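Local coordinates for ACT domain protein (Streptococcus pneumoniae, PDB 1ZPV) that is of unknown function but folds as a homodimeric ACT domain, a module that in many relatives senses small molecules such as amino acids, at residues A6-V11 with I77-A82; K13-I18 with E43-M48; S23-E28 with R63-A68; N32-S37 with V50-E55. All coordinates share one frame; numbering follows the deposited sequence.

All four contacts belong to one ACT domain, whose four-stranded antiparallel sheet carries two helices on one face. Interactions 1 and 3 are buried, 2 and 4 only partly so. Interaction 1 pairs the inner strand 4-12 with strand 75-81, one of the two outermost strands within the chain; interaction 4 pairs strands 32-41 and 44-53 of the hairpin, its ladder broken by a bulge. Both rely on backbone hydrogen bonds. Interaction 3 joins the two helices by side chains alone, apolar toward the sheet and charged at the far end. Interaction 2, on strand 44-53 like interaction 4, seats the loop before helix 18-28 through a lysine-phenylalanine contact and one salt bridge, its charges also paired with the second subunit.

Interaction 1: A6-V11 with I77-A82; sequences AIITVV and INIQSA
I7 and T9 exchange paired backbone hydrogen bonds with Q80 and N78, the ladder that zips strand 6-11 to strand 77-81 in antiparallel register. I7 N gives to Q80 O at 2.9 Å and Q80 N returns to I7 O; the T9-N78 pair repeats this, with N78 N reaching T9 O at 2.8 Å. At the non-hydrogen-bonded pairs between them, CA-H...O contacts fill in, such as I8 CA to N78 O at 3.2 Å.

Apolar packing occupies the face carrying A6, I8, V10, I77 and I79. I8 lies alongside I77, their CG2 methyls 3.6 Å apart, while its other branch meets I79: CG1 to CG1 is 3.9 Å. I79 swings CG1 away from its own backbone N (chi1 -178°), which brings that carbon 3.7 Å from A6 CB. V10 CG2 touches the CG1 branch of I77. I8 also packs on F66 and I26, so this face looks onto both helices.

The other face, carrying I7, T9, N78 and Q80, is mixed. I7 CD1 rests against A82 CB, T9 OG1 sits 3.4 Å from N78 CB, and the Q80 side chain bends over to bond the carbonyl of the next residue, S81 O, through NE2. N78 meets its counterpart in the second subunit. Such pairing of the first and last strands, helices on one face, belongs to the ferredoxin-like βαββαβ fold, the one ACT domains adopt.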
# COMPACT_ATOMS: atom_id res chain seq x y z
N ALA C 6 -9.40 -16.13 5.32
CA ALA C 6 -8.04 -15.61 5.41
C ALA C 6 -7.72 -14.63 4.30
O ALA C 6 -8.35 -14.64 3.26
CB ALA C 6 -7.01 -16.76 5.38
N ILE C 7 -6.68 -13.84 4.52
CA ILE C 7 -6.19 -12.92 3.50
C ILE C 7 -4.76 -13.34 3.17
O ILE C 7 -3.95 -13.47 4.07
CB ILE C 7 -6.23 -11.44 4.00
CG1 ILE C 7 -7.67 -11.03 4.38
CG2 ILE C 7 -5.72 -10.51 2.90
CD1 ILE C 7 -8.05 -11.36 5.83
N ILE C 8 -4.50 -13.59 1.89
CA ILE C 8 -3.20 -14.02 1.42
C ILE C 8 -2.57 -12.88 0.66
O ILE C 8 -3.20 -12.23 -0.20
CB ILE C 8 -3.31 -15.25 0.49
CG1 ILE C 8 -3.94 -16.44 1.22
CG2 ILE C 8 -1.93 -15.59 -0.20
CD1 ILE C 8 -4.09 -17.77 0.33
N THR C 9 -1.31 -12.63 0.95
CA THR C 9 -0.63 -11.55 0.25
C THR C 9 0.66 -12.10 -0.33
O THR C 9 1.34 -12.95 0.27
CB THR C 9 -0.41 -10.32 1.16
OG1 THR C 9 0.33 -10.70 2.29
CG2 THR C 9 -1.73 -9.78 1.67
N VAL C 10 0.98 -11.63 -1.52
CA VAL C 10 2.11 -12.13 -2.27
C VAL C 10 2.94 -10.97 -2.82
O VAL C 10 2.38 -9.99 -3.34
CB VAL C 10 1.63 -13.01 -3.49
CG1 VAL C 10 2.83 -13.50 -4.30
CG2 VAL C 10 0.71 -14.17 -3.03
N VAL C 11 4.27 -11.09 -2.68
CA VAL C 11 5.22 -10.10 -3.17
C VAL C 11 6.37 -10.83 -3.82
O VAL C 11 6.95 -11.78 -3.23
CB VAL C 11 5.86 -9.22 -2.04
CG1 VAL C 11 6.81 -8.13 -2.67
CG2 VAL C 11 4.81 -8.59 -1.19
N ILE C 77 5.01 -15.28 0.47
CA ILE C 77 3.56 -15.40 0.65
C ILE C 77 3.19 -15.32 2.13
O ILE C 77 3.69 -16.09 2.92
CB ILE C 77 2.99 -16.68 0.05
CG1 ILE C 77 3.35 -16.75 -1.44
CG2 ILE C 77 1.42 -16.73 0.28
CD1 ILE C 77 3.00 -18.08 -2.17
N ASN C 78 2.28 -14.41 2.47
CA ASN C 78 1.85 -14.28 3.86
C ASN C 78 0.37 -14.69 3.92
O ASN C 78 -0.40 -14.44 2.96
CB ASN C 78 2.09 -12.83 4.35
CG ASN C 78 3.58 -12.55 4.73
OD1 ASN C 78 3.94 -12.51 5.92
ND2 ASN C 78 4.43 -12.36 3.72
N ILE C 79 -0.03 -15.39 4.97
CA ILE C 79 -1.47 -15.65 5.17
C ILE C 79 -1.89 -15.22 6.58
O ILE C 79 -1.15 -15.47 7.56
CB ILE C 79 -1.87 -17.13 4.84
CG1 ILE C 79 -3.39 -17.37 5.01
CG2 ILE C 79 -0.99 -18.15 5.61
CD1 ILE C 79 -3.87 -18.72 4.44
N GLN C 80 -3.05 -14.56 6.68
CA GLN C 80 -3.54 -14.04 7.95
C GLN C 80 -4.99 -14.52 8.10
O GLN C 80 -5.80 -14.23 7.23
CB GLN C 80 -3.48 -12.51 7.88
CG GLN C 80 -4.10 -11.77 9.05
CD GLN C 80 -3.37 -12.06 10.35
OE1 GLN C 80 -2.22 -11.66 10.53
NE2 GLN C 80 -4.04 -12.78 11.26
N SER C 81 -5.31 -15.20 9.20
CA SER C 81 -6.71 -15.55 9.49
C SER C 81 -7.49 -14.26 9.66
O SER C 81 -7.02 -13.33 10.36
CB SER C 81 -6.82 -16.38 10.78
OG SER C 81 -8.17 -16.63 11.05
N ALA C 82 -8.69 -14.23 9.11
CA ALA C 82 -9.63 -13.10 9.27
C ALA C 82 -10.17 -12.99 10.71
O ALA C 82 -10.67 -11.93 11.11
CB ALA C 82 -10.79 -13.26 8.29

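Interaction 2: K13-I18 with E43-M48; sequences KDKSGI and EYFTMM
K15 lays its CB over one face of the F45 ring, 3.5 Å from the centroid and 21° off the ring normal, a CH-pi contact displaced toward the rim. With CG set between its backbone N and carbonyl carbon (chi1 65°), the lysine chain continues past the ring, and CE comes 3.6 Å from F45 CE1. F45 faces the loop, and with CG opposite the backbone N (chi1 177°) its ring lies under K15. I18, the first residue of helix 18-28, closes on the same ring: its CG2 lies at the edge, in the ring plane, while its CB is 3.8 Å from F45 CE2. The CG2 methyl also rests 3.9 Å from SE of M47, a selenomethionine. I18 N bonds to K15 O, which tightens the turn leading into the helix.

At the other end K13 folds back through three bends. Its CD lies obliquely against the Y44 ring, 3.2 Å from CE1, and its ammonium forms a salt bridge to E43, NZ to OE1 3.1 Å, the hydrogen bond within it being weak. E86 of the second subunit is the stronger partner of K13, and K5 of that subunit pairs with E43 OE2.

The chemistry thus changes along the loop. Carbon contacts around F45 join the loop and the first residue of helix 18-28 to strand 44-53. The charges at K13 and E43 are shared between subunits, where the cations probably ease the closeness of E43 to the neighbouring E86, tying this corner to the dimer interface.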
# COMPACT_ATOMS: atom_id res chain seq x y z
N LYS C 13 9.46 -10.22 -7.44
CA LYS C 13 10.05 -9.32 -8.43
C LYS C 13 9.35 -9.40 -9.80
O LYS C 13 9.24 -8.40 -10.51
CB LYS C 13 11.54 -9.66 -8.65
CG LYS C 13 12.48 -9.23 -7.57
CD LYS C 13 12.23 -7.81 -7.05
CE LYS C 13 12.67 -6.72 -8.00
NZ LYS C 13 14.13 -6.77 -8.26
N ASP C 14 8.89 -10.60 -10.16
CA ASP C 14 8.40 -10.86 -11.52
C ASP C 14 7.02 -11.47 -11.45
O ASP C 14 6.72 -12.24 -10.52
CB ASP C 14 9.34 -11.80 -12.25
CG ASP C 14 10.72 -11.20 -12.46
OD1 ASP C 14 10.83 -10.11 -13.09
OD2 ASP C 14 11.70 -11.83 -12.00
N LYS C 15 6.17 -11.11 -12.39
CA LYS C 15 4.82 -11.62 -12.35
C LYS C 15 4.70 -12.96 -13.07
O LYS C 15 3.71 -13.66 -12.90
CB LYS C 15 3.85 -10.63 -12.97
CG LYS C 15 4.04 -10.37 -14.44
CD LYS C 15 2.87 -9.55 -15.00
CE LYS C 15 1.56 -9.99 -14.40
NZ LYS C 15 0.44 -9.95 -15.39
N SER C 16 5.68 -13.28 -13.91
CA SER C 16 5.58 -14.50 -14.72
C SER C 16 5.23 -15.74 -13.89
O SER C 16 5.92 -16.05 -12.94
CB SER C 16 6.85 -14.74 -15.54
OG SER C 16 6.60 -15.86 -16.37
N GLY C 17 4.12 -16.39 -14.23
CA GLY C 17 3.69 -17.62 -13.59
C GLY C 17 3.07 -17.49 -12.20
O GLY C 17 2.60 -18.49 -11.66
N ILE C 18 3.07 -16.30 -11.62
CA ILE C 18 2.67 -16.17 -10.21
C ILE C 18 1.18 -16.39 -9.97
O ILE C 18 0.80 -17.18 -9.10
CB ILE C 18 3.18 -14.84 -9.54
CG1 ILE C 18 4.72 -14.74 -9.61
CG2 ILE C 18 2.71 -14.74 -8.06
CD1 ILE C 18 5.45 -16.08 -9.17
N GLU C 43 8.99 -1.91 -8.32
CA GLU C 43 9.62 -2.91 -9.17
C GLU C 43 9.10 -4.33 -8.90
O GLU C 43 9.68 -5.32 -9.39
CB GLU C 43 11.15 -2.87 -8.98
CG GLU C 43 11.59 -3.09 -7.52
CD GLU C 43 13.10 -3.21 -7.34
OE1 GLU C 43 13.77 -3.69 -8.28
OE2 GLU C 43 13.63 -2.82 -6.25
N TYR C 44 8.02 -4.43 -8.14
CA TYR C 44 7.51 -5.72 -7.63
C TYR C 44 6.13 -6.06 -8.20
O TYR C 44 5.38 -5.18 -8.60
CB TYR C 44 7.44 -5.67 -6.08
CG TYR C 44 8.76 -5.25 -5.49
CD1 TYR C 44 9.84 -6.11 -5.44
CD2 TYR C 44 8.93 -3.94 -5.03
CE1 TYR C 44 11.06 -5.69 -4.93
CE2 TYR C 44 10.12 -3.52 -4.53
CZ TYR C 44 11.18 -4.39 -4.48
OH TYR C 44 12.33 -3.90 -3.97
N PHE C 45 5.83 -7.36 -8.28
CA PHE C 45 4.52 -7.85 -8.62
C PHE C 45 3.87 -8.25 -7.32
O PHE C 45 4.49 -8.92 -6.50
CB PHE C 45 4.59 -9.07 -9.56
CG PHE C 45 3.24 -9.64 -9.86
CD1 PHE C 45 2.32 -8.90 -10.62
CD2 PHE C 45 2.85 -10.88 -9.35
CE1 PHE C 45 1.06 -9.40 -10.88
CE2 PHE C 45 1.53 -11.40 -9.63
CZ PHE C 45 0.66 -10.65 -10.37
N THR C 46 2.63 -7.83 -7.12
CA THR C 46 1.94 -8.13 -5.88
C THR C 46 0.53 -8.67 -6.16
O THR C 46 -0.09 -8.34 -7.16
CB THR C 46 1.81 -6.89 -5.00
OG1 THR C 46 0.79 -6.04 -5.54
CG2 THR C 46 3.15 -6.12 -4.91
N MSE C 47 0.06 -9.57 -5.30
CA MSE C 47 -1.36 -9.94 -5.43
C MSE C 47 -1.89 -10.13 -4.04
O MSE C 47 -1.12 -10.33 -3.09
CB MSE C 47 -1.58 -11.18 -6.32
CG MSE C 47 -0.83 -12.36 -5.94
SE MSE C 47 -1.00 -13.83 -7.22
CE MSE C 47 -2.54 -14.43 -6.76
N MSE C 48 -3.20 -10.05 -3.93
CA MSE C 48 -3.84 -10.33 -2.67
C MSE C 48 -5.10 -11.11 -2.95
O MSE C 48 -5.74 -10.90 -4.00
CB MSE C 48 -4.10 -9.02 -1.93
CG MSE C 48 -2.81 -8.39 -1.41
SE MSE C 48 -3.09 -6.89 -0.24
CE MSE C 48 -1.52 -6.87 0.73

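Interaction 3: S23-E28 with R63-A68; sequences SGKIAE and RNEFEA
The two helices that cover one face of the ACT-domain sheet meet here, antiparallel in sense, with segment axes 11.7 Å apart and 149° between their directions. The gap is bridged by side chains, K25 and E65 in the polar part, F66 in the apolar part. In K25, CG stands opposite its backbone N (chi1 -173°) and one bend at chi2 sends the ammonium across to E65, crossing that side chain at about a right angle. NZ bonds E65 OE2 at 2.6 Å, on the anti side and 33° out of the carboxylate plane. The same nitrogen bonds E28 OE2 at 2.9 Å, on the syn side, one turn along its own helix. The two carboxylate oxygens are thereby brought within 4.1 Å of each other, a like-charge approach that the lysine between them probably offsets.

Beneath this network the F66 ring reaches across to the opposite helix. Its CE2 is 3.9 Å from K25 CG, so the lysine joins the apolar layer through its stem, and F66 CZ is 4.1 Å from I26 CG1. F66 and I26 both rest on I8 of strand 4-12; F66 also covers I77 and I79 of strand 75-81, and I26 packs on I33 of strand 32-41.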
# COMPACT_ATOMS: atom_id res chain seq x y z
N SER C 23 -2.93 -19.28 -7.44
CA SER C 23 -4.34 -19.74 -7.56
C SER C 23 -4.46 -21.28 -7.58
O SER C 23 -5.40 -21.83 -7.01
CB SER C 23 -5.07 -19.13 -8.79
OG SER C 23 -4.44 -19.50 -10.04
N GLY C 24 -3.49 -21.93 -8.24
CA GLY C 24 -3.38 -23.38 -8.34
C GLY C 24 -3.13 -24.01 -6.98
O GLY C 24 -3.78 -25.00 -6.64
N LYS C 25 -2.22 -23.41 -6.19
CA LYS C 25 -1.96 -23.87 -4.80
C LYS C 25 -3.20 -23.74 -3.89
O LYS C 25 -3.53 -24.66 -3.12
CB LYS C 25 -0.80 -23.06 -4.19
CG LYS C 25 -0.35 -23.58 -2.82
CD LYS C 25 0.16 -25.00 -2.91
CE LYS C 25 0.65 -25.49 -1.55
NZ LYS C 25 1.25 -26.85 -1.72
N ILE C 26 -3.87 -22.59 -3.98
CA ILE C 26 -5.12 -22.37 -3.22
C ILE C 26 -6.17 -23.46 -3.53
O ILE C 26 -6.78 -24.03 -2.61
CB ILE C 26 -5.68 -20.95 -3.49
CG1 ILE C 26 -4.73 -19.86 -2.97
CG2 ILE C 26 -7.07 -20.76 -2.94
CD1 ILE C 26 -5.16 -18.47 -3.47
N ALA C 27 -6.38 -23.78 -4.81
CA ALA C 27 -7.30 -24.85 -5.20
C ALA C 27 -6.82 -26.26 -4.72
O ALA C 27 -7.63 -27.05 -4.25
CB ALA C 27 -7.51 -24.84 -6.72
N GLU C 28 -5.51 -26.53 -4.79
CA GLU C 28 -4.95 -27.81 -4.29
C GLU C 28 -5.24 -28.01 -2.81
O GLU C 28 -5.53 -29.12 -2.34
CB GLU C 28 -3.43 -27.92 -4.56
CG GLU C 28 -2.73 -29.14 -3.88
CD GLU C 28 -1.29 -28.83 -3.40
OE1 GLU C 28 -0.34 -29.01 -4.20
OE2 GLU C 28 -1.10 -28.39 -2.23
N ARG C 63 0.52 -21.50 6.99
CA ARG C 63 1.54 -20.46 6.95
C ARG C 63 2.82 -21.10 6.44
O ARG C 63 3.46 -20.58 5.52
CB ARG C 63 1.74 -19.81 8.32
CG ARG C 63 0.56 -18.97 8.76
CD ARG C 63 0.86 -18.12 10.00
NE ARG C 63 0.90 -18.90 11.24
CZ ARG C 63 2.01 -19.41 11.79
NH1 ARG C 63 3.19 -19.22 11.21
NH2 ARG C 63 1.94 -20.10 12.93
N ASN C 64 3.19 -22.24 7.02
CA ASN C 64 4.39 -22.96 6.60
C ASN C 64 4.31 -23.40 5.15
O ASN C 64 5.28 -23.26 4.41
CB ASN C 64 4.67 -24.18 7.49
CG ASN C 64 5.41 -23.80 8.78
OD1 ASN C 64 5.77 -22.64 8.99
ND2 ASN C 64 5.62 -24.77 9.65
N GLU C 65 3.18 -23.97 4.78
CA GLU C 65 2.99 -24.49 3.42
C GLU C 65 3.02 -23.38 2.35
O GLU C 65 3.66 -23.55 1.29
CB GLU C 65 1.69 -25.28 3.35
CG GLU C 65 1.38 -25.85 2.00
CD GLU C 65 2.12 -27.16 1.72
OE1 GLU C 65 3.03 -27.58 2.48
OE2 GLU C 65 1.74 -27.77 0.70
N PHE C 66 2.38 -22.24 2.63
CA PHE C 66 2.43 -21.12 1.69
C PHE C 66 3.83 -20.50 1.54
O PHE C 66 4.25 -20.17 0.44
CB PHE C 66 1.36 -20.07 2.04
CG PHE C 66 -0.01 -20.38 1.44
CD1 PHE C 66 -1.10 -20.66 2.25
CD2 PHE C 66 -0.19 -20.39 0.07
CE1 PHE C 66 -2.38 -20.92 1.66
CE2 PHE C 66 -1.42 -20.66 -0.51
CZ PHE C 66 -2.52 -20.93 0.26
N GLU C 67 4.54 -20.40 2.65
CA GLU C 67 5.91 -19.87 2.62
C GLU C 67 6.81 -20.84 1.84
O GLU C 67 7.64 -20.42 1.02
CB GLU C 67 6.40 -19.62 4.05
CG GLU C 67 7.90 -19.35 4.15
CD GLU C 67 8.31 -18.95 5.55
OE1 GLU C 67 8.30 -19.81 6.48
OE2 GLU C 67 8.67 -17.76 5.73
N ALA C 68 6.66 -22.13 2.08
CA ALA C 68 7.45 -23.11 1.35
C ALA C 68 7.13 -23.09 -0.15
O ALA C 68 8.06 -23.14 -0.99
CB ALA C 68 7.25 -24.51 1.92

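Interaction 4: N32-S37 with V50-E55; sequences NIDDIS and VVSSDE
D34 and S52 form the side-chain bond of this contact: S52 OG gives its hydrogen to the syn lone pair of D34 OD2, 2.7 Å away. The serine hydroxyl stands between its own backbone N and carbonyl carbon (chi1 65°), directed at the aspartate. Beside it D34 CB lies 4.2 Å from V50 CG1.

The backbone puts these groups together. N32 and S52 make a hydrogen-bonded antiparallel pair, N32 N to S52 O 2.7 Å and S52 N to N32 O 3.0 Å. At I33 and V51 the pair is non-hydrogen-bonded, and V51 CA approaches N32 O at 3.0 Å. Next the register slips by one residue: D34 and D35 both face V50, a classic beta bulge. V50 O accepts from D34 N at 2.8 Å and, weakly, from D35 N, while V50 N gives to D35 O at 2.9 Å. The extra residue turns the D34 side chain toward the partner strand. Farther along, S53 OG accepts from E55 N in an ST turn just past the strand end.

Further out, K5 makes the stronger partner of D34 through a salt bridge to OD2, and D35 OD2 accepts from D42 N of the second subunit. D34 OD2 thus takes both the hydroxyl of S52 and the ammonium of K5, which should stabilise the charged aspartate and bind the bulged hairpin edge to strand 4-12.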
# COMPACT_ATOMS: atom_id res chain seq x y z
N ASN C 32 -11.53 -21.87 -1.25
CA ASN C 32 -12.22 -20.97 -2.21
C ASN C 32 -11.54 -19.59 -2.35
O ASN C 32 -11.16 -19.01 -1.35
CB ASN C 32 -13.66 -20.74 -1.73
CG ASN C 32 -14.39 -22.02 -1.55
OD1 ASN C 32 -14.50 -22.81 -2.49
ND2 ASN C 32 -14.89 -22.26 -0.35
N ILE C 33 -11.44 -19.06 -3.57
CA ILE C 33 -11.07 -17.66 -3.75
C ILE C 33 -12.33 -16.76 -3.78
O ILE C 33 -13.03 -16.69 -4.80
CB ILE C 33 -10.29 -17.47 -5.07
CG1 ILE C 33 -9.08 -18.42 -5.12
CG2 ILE C 33 -9.89 -15.95 -5.29
CD1 ILE C 33 -8.27 -18.36 -6.48
N ASP C 34 -12.61 -16.08 -2.67
CA ASP C 34 -13.73 -15.14 -2.61
C ASP C 34 -13.46 -13.84 -3.36
O ASP C 34 -14.38 -13.19 -3.88
CB ASP C 34 -14.06 -14.86 -1.16
CG ASP C 34 -14.44 -16.13 -0.42
OD1 ASP C 34 -15.31 -16.85 -0.92
OD2 ASP C 34 -13.85 -16.43 0.63
N ASP C 35 -12.19 -13.44 -3.39
CA ASP C 35 -11.80 -12.22 -4.10
C ASP C 35 -10.30 -12.24 -4.32
O ASP C 35 -9.55 -12.90 -3.59
CB ASP C 35 -12.18 -10.93 -3.33
CG ASP C 35 -12.41 -9.73 -4.27
OD1 ASP C 35 -12.04 -9.83 -5.47
OD2 ASP C 35 -12.91 -8.67 -3.80
N ILE C 36 -9.88 -11.51 -5.34
CA ILE C 36 -8.45 -11.48 -5.73
C ILE C 36 -8.16 -10.14 -6.41
O ILE C 36 -9.07 -9.50 -7.01
CB ILE C 36 -8.10 -12.70 -6.63
CG1 ILE C 36 -6.58 -12.94 -6.76
CG2 ILE C 36 -8.81 -12.64 -8.02
CD1 ILE C 36 -6.24 -14.26 -7.41
N SER C 37 -6.91 -9.72 -6.31
CA SER C 37 -6.45 -8.53 -6.99
C SER C 37 -4.94 -8.65 -7.16
O SER C 37 -4.27 -9.34 -6.39
CB SER C 37 -6.83 -7.29 -6.19
OG SER C 37 -6.57 -6.08 -6.89
N VAL C 50 -8.56 -13.17 -0.90
CA VAL C 50 -9.33 -13.54 0.28
C VAL C 50 -9.85 -14.91 -0.05
O VAL C 50 -10.49 -15.10 -1.09
CB VAL C 50 -10.49 -12.55 0.58
CG1 VAL C 50 -11.50 -13.15 1.63
CG2 VAL C 50 -9.94 -11.22 1.11
N VAL C 51 -9.57 -15.84 0.86
CA VAL C 51 -9.87 -17.25 0.64
C VAL C 51 -10.71 -17.74 1.83
O VAL C 51 -10.74 -17.11 2.91
CB VAL C 51 -8.53 -18.06 0.48
CG1 VAL C 51 -7.74 -17.55 -0.81
CG2 VAL C 51 -7.66 -17.97 1.76
N SER C 52 -11.45 -18.81 1.61
CA SER C 52 -12.28 -19.40 2.68
C SER C 52 -12.47 -20.89 2.48
O SER C 52 -12.20 -21.45 1.38
CB SER C 52 -13.65 -18.69 2.73
OG SER C 52 -14.38 -18.95 1.54
N SER C 53 -12.90 -21.54 3.56
CA SER C 53 -13.27 -22.95 3.52
C SER C 53 -14.48 -23.14 4.42
O SER C 53 -14.64 -22.42 5.39
CB SER C 53 -12.12 -23.80 4.06
OG SER C 53 -12.44 -25.20 3.99
N ASP C 54 -15.29 -24.15 4.12
CA ASP C 54 -16.36 -24.55 5.05
C ASP C 54 -15.88 -25.46 6.19
O ASP C 54 -16.67 -25.81 7.06
CB ASP C 54 -17.60 -25.09 4.32
CG ASP C 54 -17.40 -26.49 3.75
OD1 ASP C 54 -16.30 -27.08 3.87
OD2 ASP C 54 -18.38 -27.03 3.17
N GLU C 55 -14.60 -25.84 6.16
CA GLU C 55 -13.97 -26.61 7.23
C GLU C 55 -12.94 -25.74 7.94
O GLU C 55 -12.31 -24.89 7.31
CB GLU C 55 -13.27 -27.85 6.68
CG GLU C 55 -13.66 -28.20 5.27
CD GLU C 55 -14.25 -29.58 5.16
OE1 GLU C 55 -14.72 -30.11 6.20
OE2 GLU C 55 -14.27 -30.12 4.02